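Local coordinates for protein manganese-dependent ADP-ribose/CDP-alcohol diphosphatase (Danio rerio, PDB 2NXF) that probably hydrolyses ADP-ribose and CDP-alcohols such as CDP-choline at the pyrophosphate linkage, using a centre of two metal ions, at residues Gly9-Val14 against Glu284-Thr289; Ala37-Asp42 against His292-Ala297; Ser227-His232 against Ala263-Asp268. All blocks are in the same frame, centred on the assembly; numbering follows the deposited sequence.

How the contacts relate
From the N terminus the chain lays down strand 6-11, with the first half of contact 1, then helix 35-49, with the first half of contact 2. Contact 3 opens after strand 222-227 and closes after strand 258-263, joining the ends of two neighbouring strands of the seven-stranded sheet. Residues 284-289 then close contact 1, tying the end of strand 6-11 in one sheet to the loop after strand 279-282 of the other; 292-297 close contact 2, setting helix 35-49 against strand 295-301. Contact 3 is nested inside both loops, while contacts 1 and 2 cross and touch. Contacts 1 and 3 share a zinc ion and its water; contacts 2 and 3 do not touch.

Contact 1 (Gly9-Val14 against Glu284-Thr289). With ZN (zinc ion), chain B.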
loop_
_atom_site.group_PDB
_atom_site.type_symbol
_atom_site.label_atom_id
_atom_site.label_comp_id
_atom_site.label_asym_id
_atom_site.label_seq_id
_atom_site.Cartn_x
_atom_site.Cartn_y
_atom_site.Cartn_z
ATOM N N GLY A 9 -9.885 -9.675 -3.148
ATOM C CA GLY A 9 -9.338 -9.695 -1.776
ATOM C C GLY A 9 -8.415 -8.511 -1.501
ATOM O O GLY A 9 -7.805 -7.977 -2.417
ATOM N N LEU A 10 -8.305 -8.111 -0.231
ATOM C CA LEU A 10 -7.401 -7.027 0.206
ATOM C C LEU A 10 -6.680 -7.429 1.478
ATOM O O LEU A 10 -7.304 -7.959 2.396
ATOM C CB LEU A 10 -8.215 -5.773 0.559
ATOM C CG LEU A 10 -8.838 -5.028 -0.597
ATOM C CD1 LEU A 10 -9.938 -4.091 -0.085
ATOM C CD2 LEU A 10 -7.739 -4.254 -1.336
ATOM N N ILE A 11 -5.382 -7.124 1.551
ATOM C CA ILE A 11 -4.620 -7.439 2.771
ATOM C C ILE A 11 -3.416 -6.492 2.808
ATOM O O ILE A 11 -2.961 -6.038 1.757
ATOM C CB ILE A 11 -4.191 -8.927 2.804
ATOM C CG1 ILE A 11 -3.852 -9.385 4.238
ATOM C CG2 ILE A 11 -3.074 -9.214 1.775
ATOM C CD1 ILE A 11 -3.802 -10.938 4.398
ATOM N N ALA A 12 -2.947 -6.167 4.013
ATOM C CA ALA A 12 -1.823 -5.227 4.153
ATOM C C ALA A 12 -0.812 -5.725 5.174
ATOM O O ALA A 12 -1.188 -6.305 6.197
ATOM C CB ALA A 12 -2.338 -3.854 4.588
ATOM N N ASP A 13 0.460 -5.473 4.878
ATOM C CA ASP A 13 1.537 -5.516 5.904
ATOM C C ASP A 13 1.628 -6.893 6.558
ATOM O O ASP A 13 1.638 -7.011 7.798
ATOM C CB ASP A 13 1.370 -4.388 6.949
ATOM C CG ASP A 13 1.555 -2.997 6.326
ATOM O OD1 ASP A 13 2.664 -2.478 6.379
ATOM O OD2 ASP A 13 0.608 -2.475 5.711
ATOM N N VAL A 14 1.687 -7.926 5.718
ATOM C CA VAL A 14 1.918 -9.304 6.205
ATOM C C VAL A 14 3.255 -9.333 6.983
ATOM O O VAL A 14 3.324 -9.796 8.127
ATOM C CB VAL A 14 1.912 -10.321 5.036
ATOM C CG1 VAL A 14 2.275 -11.738 5.536
ATOM C CG2 VAL A 14 0.548 -10.336 4.318
ATOM N N GLU A 284 -5.790 -2.141 8.425
ATOM C CA GLU A 284 -5.081 -2.670 9.596
ATOM C C GLU A 284 -4.051 -3.700 9.159
ATOM O O GLU A 284 -4.304 -4.468 8.223
ATOM C CB GLU A 284 -6.093 -3.313 10.557
ATOM C CG GLU A 284 -6.995 -2.290 11.295
ATOM C CD GLU A 284 -8.164 -1.712 10.472
ATOM O OE1 GLU A 284 -8.433 -2.132 9.330
ATOM O OE2 GLU A 284 -8.848 -0.799 10.988
ATOM N N GLY A 285 -2.898 -3.727 9.840
ATOM C CA GLY A 285 -1.781 -4.550 9.356
ATOM C C GLY A 285 -1.772 -5.934 9.972
ATOM O O GLY A 285 -1.945 -6.104 11.192
ATOM N N VAL A 286 -1.548 -6.927 9.124
ATOM C CA VAL A 286 -1.480 -8.320 9.568
ATOM C C VAL A 286 -0.379 -8.529 10.600
ATOM O O VAL A 286 -0.560 -9.263 11.597
ATOM C CB VAL A 286 -1.231 -9.253 8.346
ATOM C CG1 VAL A 286 -0.783 -10.653 8.792
ATOM C CG2 VAL A 286 -2.491 -9.336 7.472
ATOM N N ILE A 287 0.759 -7.874 10.385
ATOM C CA ILE A 287 1.906 -8.095 11.286
ATOM C C ILE A 287 1.617 -7.780 12.753
ATOM O O ILE A 287 2.167 -8.423 13.635
ATOM C CB ILE A 287 3.169 -7.371 10.790
ATOM C CG1 ILE A 287 4.410 -7.746 11.619
ATOM C CG2 ILE A 287 2.969 -5.846 10.749
ATOM C CD1 ILE A 287 4.783 -9.234 11.540
ATOM N N GLU A 288 0.750 -6.795 13.025
ATOM C CA GLU A 288 0.473 -6.459 14.432
ATOM C C GLU A 288 -0.805 -7.118 14.949
ATOM O O GLU A 288 -1.298 -6.760 16.015
ATOM C CB GLU A 288 0.469 -4.946 14.638
ATOM C CG GLU A 288 1.908 -4.407 14.553
ATOM C CD GLU A 288 2.029 -2.907 14.664
ATOM O OE1 GLU A 288 1.037 -2.241 15.009
ATOM O OE2 GLU A 288 3.151 -2.407 14.409
ATOM N N THR A 289 -1.302 -8.081 14.176
ATOM C CA THR A 289 -2.512 -8.852 14.527
ATOM C C THR A 289 -2.140 -10.196 15.217
ATOM O O THR A 289 -1.451 -11.013 14.599
ATOM C CB THR A 289 -3.348 -9.126 13.306
ATOM O OG1 THR A 289 -3.582 -7.892 12.611
ATOM C CG2 THR A 289 -4.685 -9.777 13.705
HETATM ZN ZN ZN B . 4.331 -2.353 7.593
HETATM O O HOH W 1 -4.792 -6.415 6.177
HETATM O O HOH W 2 4.182 -0.216 7.496
#
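Ala12 and Asp13 offer consecutive carbonyls to the consecutive amides of Val286 and Ile287, and these two backbone bonds hold the segments together. Val286 N reaches Ala12 O at 3.0 Å in an almost perfectly straight bond (179°), whereas the bond from Ile287 N to Asp13 O, 2.9 Å, is bent to 143°. A water adds a third polar link: it accepts from Ala12 N and donates to Glu284 O. Within residues 284-289, Thr289 OG1 donates to Gly285 O over 2.8 Å, tying residues 285-289 into a compact coil, and the same hydroxyl also bonds to Arg313.

Apolar contact centres on Val286. Its CG2 meets Ile11 CG1 at 3.5 Å, the two side chains crossing at a slant; Ile11 holds that branch anti to its own backbone N (chi1 -160°), which carries CG1 and CD1 to the valine methyl. Val286 CB rests on Val14 CA, and Leu39 of helix 35-49 covers this valine too. Ile287 CB and CG2 pack against Asp13 O, each at 3.4 Å, and CB also against Val14 O. At Gly285 the two segments pass closely, with its CA 4.0 Å from Asp13 CB.

Asp13 carries the contact to the metal: OD1 binds a zinc ion at 2.1 Å, and OD2 accepts from the backbone N of His265, so both carboxylate oxygens are held and the group's rotation is fixed. Gln15, Asp60 and His267 share this ion, and Glu288 bonds to His267 from the second shell. A metal-binding aspartate just beyond the C-terminal end of the first strand, followed two residues later by a second ligand, Gln15, is the Asp-x-His motif of calcineurin-like phosphoesterases, with glutamine here in the place of the usual histidine.

Contact 2 (Ala37-Asp42 against His292-Ala297)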
loop_
_atom_site.group_PDB
_atom_site.type_symbol
_atom_site.label_atom_id
_atom_site.label_comp_id
_atom_site.label_asym_id
_atom_site.label_seq_id
_atom_site.Cartn_x
_atom_site.Cartn_y
_atom_site.Cartn_z
ATOM N N ALA A 37 2.070 -15.622 8.403
ATOM C CA ALA A 37 1.863 -16.595 7.321
ATOM C C ALA A 37 0.603 -17.439 7.551
ATOM O O ALA A 37 -0.042 -17.861 6.584
ATOM C CB ALA A 37 3.093 -17.475 7.147
ATOM N N ASP A 38 0.262 -17.684 8.823
ATOM C CA ASP A 38 -0.967 -18.409 9.193
ATOM C C ASP A 38 -2.199 -17.559 8.874
ATOM O O ASP A 38 -3.199 -18.080 8.353
ATOM C CB ASP A 38 -0.949 -18.771 10.675
ATOM C CG ASP A 38 0.178 -19.733 11.035
ATOM O OD1 ASP A 38 0.587 -20.556 10.182
ATOM O OD2 ASP A 38 0.651 -19.671 12.185
ATOM N N LEU A 39 -2.133 -16.260 9.177
ATOM C CA LEU A 39 -3.228 -15.361 8.823
ATOM C C LEU A 39 -3.373 -15.267 7.299
ATOM O O LEU A 39 -4.489 -15.308 6.767
ATOM C CB LEU A 39 -3.039 -13.959 9.442
ATOM C CG LEU A 39 -3.134 -13.932 10.979
ATOM C CD1 LEU A 39 -2.986 -12.506 11.485
ATOM C CD2 LEU A 39 -4.449 -14.512 11.526
ATOM N N LEU A 40 -2.253 -15.144 6.596
ATOM C CA LEU A 40 -2.280 -15.080 5.124
ATOM C C LEU A 40 -2.906 -16.364 4.513
ATOM O O LEU A 40 -3.756 -16.276 3.599
ATOM C CB LEU A 40 -0.865 -14.860 4.575
ATOM C CG LEU A 40 -0.742 -14.848 3.047
ATOM C CD1 LEU A 40 -1.693 -13.808 2.435
ATOM C CD2 LEU A 40 0.737 -14.610 2.645
ATOM N N ARG A 41 -2.500 -17.527 5.024
ATOM C CA ARG A 41 -3.032 -18.819 4.575
ATOM C C ARG A 41 -4.548 -18.886 4.754
ATOM O O ARG A 41 -5.270 -19.349 3.867
ATOM C CB ARG A 41 -2.364 -19.961 5.347
ATOM C CG ARG A 41 -2.773 -21.381 4.921
ATOM C CD ARG A 41 -1.927 -22.417 5.661
ATOM N NE ARG A 41 -0.543 -21.955 5.794
ATOM C CZ ARG A 41 0.070 -21.700 6.947
ATOM N NH1 ARG A 41 -0.558 -21.888 8.103
ATOM N NH2 ARG A 41 1.323 -21.261 6.940
ATOM N N ASP A 42 -5.025 -18.412 5.904
ATOM C CA ASP A 42 -6.465 -18.407 6.183
ATOM C C ASP A 42 -7.236 -17.422 5.287
ATOM O O ASP A 42 -8.339 -17.749 4.803
ATOM C CB ASP A 42 -6.764 -18.116 7.645
ATOM C CG ASP A 42 -8.256 -18.122 7.921
ATOM O OD1 ASP A 42 -8.845 -19.227 8.033
ATOM O OD2 ASP A 42 -8.839 -17.016 7.939
ATOM N N HIS A 292 -5.164 -14.840 17.681
ATOM C CA HIS A 292 -6.581 -14.917 18.053
ATOM C C HIS A 292 -7.452 -13.895 17.305
ATOM O O HIS A 292 -8.669 -13.824 17.523
ATOM C CB HIS A 292 -6.766 -14.785 19.556
ATOM C CG HIS A 292 -6.205 -13.530 20.137
ATOM N ND1 HIS A 292 -4.955 -13.475 20.718
ATOM C CD2 HIS A 292 -6.724 -12.282 20.234
ATOM C CE1 HIS A 292 -4.730 -12.245 21.155
ATOM N NE2 HIS A 292 -5.790 -11.502 20.876
ATOM N N SER A 293 -6.824 -13.112 16.435
ATOM C CA SER A 293 -7.522 -12.052 15.718
ATOM C C SER A 293 -7.347 -12.261 14.194
ATOM O O SER A 293 -7.025 -13.374 13.744
ATOM C CB SER A 293 -6.993 -10.690 16.230
ATOM O OG SER A 293 -7.642 -9.608 15.582
ATOM N N HIS A 294 -7.588 -11.226 13.389
ATOM C CA HIS A 294 -7.356 -11.311 11.945
ATOM C C HIS A 294 -7.283 -9.909 11.403
ATOM O O HIS A 294 -7.583 -8.957 12.120
ATOM C CB HIS A 294 -8.505 -12.034 11.226
ATOM C CG HIS A 294 -8.052 -12.996 10.166
ATOM N ND1 HIS A 294 -6.997 -12.739 9.318
ATOM C CD2 HIS A 294 -8.519 -14.225 9.827
ATOM C CE1 HIS A 294 -6.834 -13.764 8.498
ATOM N NE2 HIS A 294 -7.748 -14.673 8.784
ATOM N N ALA A 295 -6.853 -9.790 10.149
ATOM C CA ALA A 295 -6.901 -8.507 9.420
ATOM C C ALA A 295 -6.813 -8.716 7.928
ATOM O O ALA A 295 -5.722 -8.794 7.363
ATOM C CB ALA A 295 -5.766 -7.568 9.876
ATOM N N PHE A 296 -7.966 -8.831 7.284
ATOM C CA PHE A 296 -8.004 -8.799 5.840
ATOM C C PHE A 296 -9.433 -8.475 5.441
ATOM O O PHE A 296 -10.316 -8.340 6.294
ATOM C CB PHE A 296 -7.521 -10.129 5.206
ATOM C CG PHE A 296 -8.541 -11.247 5.251
ATOM C CD1 PHE A 296 -9.289 -11.590 4.114
ATOM C CD2 PHE A 296 -8.740 -11.976 6.419
ATOM C CE1 PHE A 296 -10.241 -12.637 4.156
ATOM C CE2 PHE A 296 -9.679 -13.041 6.466
ATOM C CZ PHE A 296 -10.432 -13.360 5.338
ATOM N N ALA A 297 -9.658 -8.313 4.145
ATOM C CA ALA A 297 -11.010 -8.032 3.689
ATOM C C ALA A 297 -11.268 -8.626 2.309
ATOM O O ALA A 297 -10.326 -9.049 1.605
ATOM C CB ALA A 297 -11.230 -6.516 3.665
#
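His294 lies with its ring between Leu39 and Phe296, and its NE2 reaches across to the carboxylate of Asp42. Leu39 CD2 sits over one face, 4.0 Å from the ring centroid and 17° off the normal, a CH-pi contact in which leucine and histidine run past each other in opposite directions. Phe296 CD2 covers the opposite face, while His294 CG lies at the edge of the phenylalanine ring. At the edge of the imidazole, NE2 donates to Asp42 OD2 over 2.7 Å. OD2 lies in the ring plane and is met on its anti side, somewhat out of the carboxylate plane; the two planes are turned 43° apart. Asp42 extends its CG anti to the backbone N (chi1 -180°), which carries OD2 off the helix to the histidine; Gln46 donates to the same oxygen. The other ring nitrogen, ND1, accepts from Ala295 N at 3.1 Å, fixing the rotation of the ring and consistent with a neutral imidazole. CE1 approaches Leu39 O at 3.3 Å, and Leu39 CD2 also touches Ser293 O. An alanine here is likely to leave Asp42 OD2 with Gln46 but no mate on the strand side, and to open a gap between Leu39 and Phe296. Trp47, one turn beyond Ala43 on the same helix, meets the Phe296 ring nearly perpendicularly and bonds to Ala297 O. The contact seats helix 35-49, the helix of the beta-alpha-beta crossover from strand 6-11 to the parallel strand 54-57, on strand 295-301: a helix on one sheet of the alpha/beta sandwich of the metallophosphoesterase fold.

Contact 3 (Ser227-His232 against Ala263-Asp268); sequences SHLPVH and AGHDHD. With ZN (zinc ion), chain C; ZN (zinc ion), chain B.
Ala263 packs its methyl group into the turn formed by Ser227 to Pro230, and this is the tight end of the contact. Its CB stands 3.3 Å from Ser227 O and 3.5 Å from Pro230 N, while its CA makes a CH...O contact with Ser227 O. Gly264 N donates to His228 O at 3.0 Å, bent and from above the carbonyl plane. The turn is braced within its own segment: Ser227 OG donates to Leu229 O on a lone pair. His265 CB then comes over one face of the His228 ring, 3.9 Å from its centroid. Leu229 CD2 covers a face of the His265 ring, although the modelled approach is too close for its details to be trusted.

Beyond this the contact opens into the metal pocket, where ions and water join the segments. His228 CG stands anti to the backbone N (chi1 -175°), which swings NE2 to a zinc ion at 2.2 Å; His265 ND1 binds the same ion, the two ring planes 67° apart. Leu58 O holds His228 ND1 and Asn198 OD1 holds His265 NE2, so each ring is held at both nitrogens, one by the metal and one by a hydrogen bond. His267 does not touch residues 227-232; its NE2 binds the second zinc. A water bridges the two ions and donates to His265 O at 2.8 Å. Asn96 also binds the ion held by His228 and His265, and Asp60 bridges both. Gly264-His265-Asp266-His267 is the Gly-His-x-His motif of calcineurin-like phosphoesterases, which with His228 lines their dinuclear active site.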
loop_
_atom_site.group_PDB
_atom_site.type_symbol
_atom_site.label_atom_id
_atom_site.label_comp_id
_atom_site.label_asym_id
_atom_site.label_seq_id
_atom_site.Cartn_x
_atom_site.Cartn_y
_atom_site.Cartn_z
ATOM N N SER A 227 -1.974 2.420 -2.665
ATOM C CA SER A 227 -0.650 2.989 -2.379
ATOM C C SER A 227 -0.157 2.374 -1.074
ATOM O O SER A 227 -0.967 2.122 -0.191
ATOM C CB SER A 227 -0.808 4.503 -2.221
ATOM O OG SER A 227 0.339 5.113 -1.624
ATOM N N HIS A 228 1.154 2.157 -0.901
ATOM C CA HIS A 228 1.538 1.638 0.418
ATOM C C HIS A 228 1.198 2.702 1.471
ATOM O O HIS A 228 0.715 2.370 2.568
ATOM C CB HIS A 228 3.029 1.315 0.517
ATOM C CG HIS A 228 3.392 0.684 1.814
ATOM N ND1 HIS A 228 2.846 -0.517 2.228
ATOM C CD2 HIS A 228 4.213 1.098 2.806
ATOM C CE1 HIS A 228 3.341 -0.825 3.419
ATOM N NE2 HIS A 228 4.169 0.139 3.792
ATOM N N LEU A 229 1.447 3.962 1.130
ATOM C CA LEU A 229 1.279 5.065 2.074
ATOM C C LEU A 229 -0.060 5.775 1.945
ATOM O O LEU A 229 -0.507 6.097 0.827
ATOM C CB LEU A 229 2.377 6.133 1.865
ATOM C CG LEU A 229 3.821 5.671 2.113
ATOM C CD1 LEU A 229 4.805 6.840 1.847
ATOM C CD2 LEU A 229 3.988 5.120 3.497
ATOM N N PRO A 230 -0.693 6.061 3.092
ATOM C CA PRO A 230 -1.903 6.899 3.103
ATOM C C PRO A 230 -1.569 8.362 2.792
ATOM O O PRO A 230 -0.414 8.797 2.958
ATOM C CB PRO A 230 -2.413 6.766 4.545
ATOM C CG PRO A 230 -1.197 6.456 5.358
ATOM C CD PRO A 230 -0.342 5.585 4.443
ATOM N N VAL A 231 -2.581 9.101 2.343
ATOM C CA VAL A 231 -2.390 10.523 2.023
ATOM C C VAL A 231 -3.360 11.461 2.744
ATOM O O VAL A 231 -3.149 12.673 2.754
ATOM C CB VAL A 231 -2.428 10.797 0.495
ATOM C CG1 VAL A 231 -1.297 10.030 -0.250
ATOM C CG2 VAL A 231 -3.833 10.456 -0.089
ATOM N N HIS A 232 -4.412 10.929 3.370
ATOM C CA HIS A 232 -5.362 11.827 4.054
ATOM C C HIS A 232 -5.126 11.788 5.565
ATOM O O HIS A 232 -5.191 10.724 6.170
ATOM C CB HIS A 232 -6.814 11.461 3.727
ATOM C CG HIS A 232 -7.769 12.592 3.955
ATOM N ND1 HIS A 232 -7.862 13.254 5.164
ATOM C CD2 HIS A 232 -8.656 13.189 3.126
ATOM C CE1 HIS A 232 -8.769 14.213 5.064
ATOM N NE2 HIS A 232 -9.266 14.195 3.838
ATOM N N ALA A 263 -4.754 2.195 1.359
ATOM C CA ALA A 263 -3.344 2.140 1.710
ATOM C C ALA A 263 -3.100 1.175 2.862
ATOM O O ALA A 263 -4.046 0.726 3.500
ATOM C CB ALA A 263 -2.843 3.542 2.084
ATOM N N GLY A 264 -1.829 0.866 3.113
ATOM C CA GLY A 264 -1.435 0.075 4.289
ATOM C C GLY A 264 -0.553 0.987 5.130
ATOM O O GLY A 264 -0.884 2.171 5.353
ATOM N N HIS A 265 0.565 0.431 5.603
ATOM C CA HIS A 265 1.641 1.168 6.309
ATOM C C HIS A 265 1.317 1.512 7.748
ATOM O O HIS A 265 2.107 1.198 8.641
ATOM C CB HIS A 265 2.111 2.411 5.519
ATOM C CG HIS A 265 3.412 3.008 5.991
ATOM N ND1 HIS A 265 4.609 2.319 5.977
ATOM C CD2 HIS A 265 3.711 4.267 6.394
ATOM C CE1 HIS A 265 5.587 3.121 6.367
ATOM N NE2 HIS A 265 5.068 4.313 6.639
ATOM N N ASP A 266 0.185 2.174 7.993
ATOM C CA ASP A 266 -0.219 2.443 9.376
ATOM C C ASP A 266 -0.952 1.200 9.868
ATOM O O ASP A 266 -2.132 1.000 9.541
ATOM C CB ASP A 266 -1.135 3.680 9.441
ATOM C CG ASP A 266 -1.578 4.022 10.843
ATOM O OD1 ASP A 266 -1.310 3.243 11.789
ATOM O OD2 ASP A 266 -2.178 5.110 11.020
ATOM N N HIS A 267 -0.257 0.371 10.654
ATOM C CA HIS A 267 -0.799 -0.950 11.031
ATOM C C HIS A 267 -2.045 -0.850 11.904
ATOM O O HIS A 267 -2.776 -1.817 12.025
ATOM C CB HIS A 267 0.255 -1.782 11.773
ATOM C CG HIS A 267 1.503 -2.018 10.975
ATOM N ND1 HIS A 267 2.723 -2.276 11.568
ATOM C CD2 HIS A 267 1.716 -2.047 9.636
ATOM C CE1 HIS A 267 3.637 -2.443 10.624
ATOM N NE2 HIS A 267 3.055 -2.308 9.442
ATOM N N ASP A 268 -2.259 0.310 12.536
ATOM C CA ASP A 268 -3.460 0.555 13.340
ATOM C C ASP A 268 -4.712 0.738 12.480
ATOM O O ASP A 268 -5.840 0.611 12.992
ATOM C CB ASP A 268 -3.277 1.815 14.181
ATOM C CG ASP A 268 -2.427 1.586 15.430
ATOM O OD1 ASP A 268 -1.992 0.441 15.699
ATOM O OD2 ASP A 268 -2.232 2.571 16.173
HETATM ZN ZN ZN C . 5.285 0.198 5.697
HETATM ZN ZN ZN B . 4.331 -2.353 7.593
HETATM O O HOH W 2 4.182 -0.216 7.496
#